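Local atomic coordinates of regulatory protein SWI6 (PDB entry 2XFV), a protein that is the shared subunit of the yeast SBF and MBF complexes that drive cell-cycle-dependent transcription, this piece being its amino-terminal domain. Residues Tyr67-Asn72 against Leu83-Gln88. Sequence-based numbering, arbitrary orientation.
With GOL (glycerol), chain E.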
# COMPACT_ATOMS: atom_id res chain seq x y z
N TYR A 67 -10.69 10.11 -11.04
CA TYR A 67 -9.56 9.47 -10.36
C TYR A 67 -8.34 9.30 -11.26
O TYR A 67 -7.32 8.76 -10.83
CB TYR A 67 -9.98 8.13 -9.74
CG TYR A 67 -10.92 8.31 -8.57
CD1 TYR A 67 -10.45 8.79 -7.35
CD2 TYR A 67 -12.28 8.04 -8.68
CE1 TYR A 67 -11.30 8.99 -6.27
CE2 TYR A 67 -13.15 8.22 -7.60
CZ TYR A 67 -12.65 8.70 -6.40
OH TYR A 67 -13.48 8.90 -5.33
N GLY A 68 -8.44 9.76 -12.50
CA GLY A 68 -7.32 9.71 -13.43
C GLY A 68 -6.83 8.30 -13.68
O GLY A 68 -5.63 8.02 -13.68
N ILE A 69 -7.77 7.39 -13.89
CA ILE A 69 -7.44 5.99 -14.10
C ILE A 69 -7.39 5.66 -15.60
O ILE A 69 -8.40 5.74 -16.29
CB ILE A 69 -8.50 5.07 -13.45
CG1 ILE A 69 -8.55 5.31 -11.93
CG2 ILE A 69 -8.24 3.59 -13.80
CD1 ILE A 69 -9.79 4.71 -11.25
N ALA A 70 -6.21 5.31 -16.10
CA ALA A 70 -6.08 4.84 -17.49
C ALA A 70 -6.46 3.37 -17.54
O ALA A 70 -6.29 2.64 -16.55
CB ALA A 70 -4.64 5.02 -17.99
N VAL A 71 -6.95 2.91 -18.70
CA VAL A 71 -7.33 1.51 -18.86
C VAL A 71 -6.71 0.90 -20.11
O VAL A 71 -6.52 1.58 -21.13
CB VAL A 71 -8.88 1.30 -18.88
CG1 VAL A 71 -9.51 1.79 -17.54
CG2 VAL A 71 -9.51 2.02 -20.07
N ASN A 72 -6.38 -0.38 -20.02
CA ASN A 72 -6.03 -1.19 -21.17
C ASN A 72 -7.27 -1.94 -21.63
O ASN A 72 -8.16 -2.26 -20.82
CB ASN A 72 -4.90 -2.17 -20.85
CG ASN A 72 -3.56 -1.46 -20.71
OD1 ASN A 72 -2.90 -1.14 -21.71
ND2 ASN A 72 -3.17 -1.19 -19.50
N LEU A 83 -0.84 -3.09 -12.75
CA LEU A 83 -0.51 -3.51 -11.38
C LEU A 83 -0.32 -2.32 -10.45
O LEU A 83 -0.81 -2.32 -9.32
CB LEU A 83 0.78 -4.34 -11.41
CG LEU A 83 1.52 -4.63 -10.09
CD1 LEU A 83 0.71 -5.55 -9.18
CD2 LEU A 83 2.90 -5.23 -10.38
N GLU A 84 0.42 -1.31 -10.90
CA GLU A 84 0.69 -0.17 -10.01
C GLU A 84 -0.57 0.61 -9.66
O GLU A 84 -0.71 1.11 -8.54
CB GLU A 84 1.77 0.74 -10.60
CG GLU A 84 3.16 0.14 -10.43
CD GLU A 84 4.28 1.06 -10.86
OE1 GLU A 84 4.11 2.30 -10.81
OE2 GLU A 84 5.35 0.52 -11.23
N LYS A 85 -1.48 0.72 -10.63
CA LYS A 85 -2.77 1.37 -10.39
C LYS A 85 -3.63 0.53 -9.43
O LYS A 85 -4.31 1.07 -8.56
CB LYS A 85 -3.50 1.64 -11.73
CG LYS A 85 -4.88 2.33 -11.63
CD LYS A 85 -4.87 3.64 -10.81
CE LYS A 85 -4.11 4.80 -11.50
NZ LYS A 85 -3.99 5.98 -10.58
N CYS A 86 -3.59 -0.79 -9.58
CA CYS A 86 -4.28 -1.66 -8.63
C CYS A 86 -3.77 -1.38 -7.21
O CYS A 86 -4.57 -1.19 -6.28
CB CYS A 86 -4.11 -3.14 -9.01
SG CYS A 86 -4.77 -4.31 -7.78
N LEU A 87 -2.45 -1.33 -7.04
CA LEU A 87 -1.89 -1.04 -5.71
C LEU A 87 -2.28 0.36 -5.20
O LEU A 87 -2.63 0.53 -4.02
CB LEU A 87 -0.36 -1.20 -5.71
CG LEU A 87 0.12 -2.65 -5.90
CD1 LEU A 87 1.53 -2.73 -6.48
CD2 LEU A 87 0.03 -3.41 -4.58
N GLN A 88 -2.25 1.35 -6.08
CA GLN A 88 -2.68 2.69 -5.71
C GLN A 88 -4.12 2.74 -5.21
O GLN A 88 -4.41 3.42 -4.21
CB GLN A 88 -2.53 3.65 -6.89
CG GLN A 88 -1.11 4.09 -7.14
CD GLN A 88 -1.03 4.99 -8.35
OE1 GLN A 88 -1.64 4.71 -9.38
NE2 GLN A 88 -0.27 6.08 -8.23
C1 GOL E . -5.90 8.66 -7.65
O1 GOL E . -7.00 9.54 -7.56
C2 GOL E . -6.35 7.20 -7.75
O2 GOL E . -6.41 6.77 -9.11
C3 GOL E . -5.28 6.37 -7.04
O3 GOL E . -4.00 6.78 -7.48
O HOH W 1 -3.88 8.79 -11.73
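Tyr67 faces Lys85 through its carbonyl, but the gap between Tyr67 O and Lys85 NZ, 4.3 Å, is too wide for a direct hydrogen bond. A glycerol, probably from the crystallisation liquor, bridges the two: its O2 lies 2.8 Å from Tyr67 O as donor and 2.9 Å from Lys85 NZ as acceptor. The Tyr67 ring meets glycerol O1 at its edge, in plane, while its side chain packs on Leu37, Tyr40 and His41 of helix 34-43. Gly68, whose positive phi, with two bonds back into the last turn of helix 57-67, makes a Schellman motif, presents a second carbonyl, and a water bridges it to the lysine, giving its hydrogen to Gly68 O at 2.7 Å and accepting one from Lys85 NZ. Ile69 makes the apolar part of the contact, its CG2 4.2 Å from Lys85 CG and its CG1 equally close to Lys85 CD; the two side chains cross at about a right angle. Bends at chi2 and chi3 (53° and 70°) lead Lys85 NZ to 2.9 Å from Gln88 OE1, a hydrogen bond within helix 83-92 made from above the carbonyl plane. Ile69 also touches Leu37, Leu64 and Ile81, so the apolar contact continues into the core. Within the Swi6 amino-terminal domain, a Schellman-capped helix end and the loop leaving it thus pack against helix 83-92 through an apolar contact, bridged by a water and, in this crystal, by the glycerol.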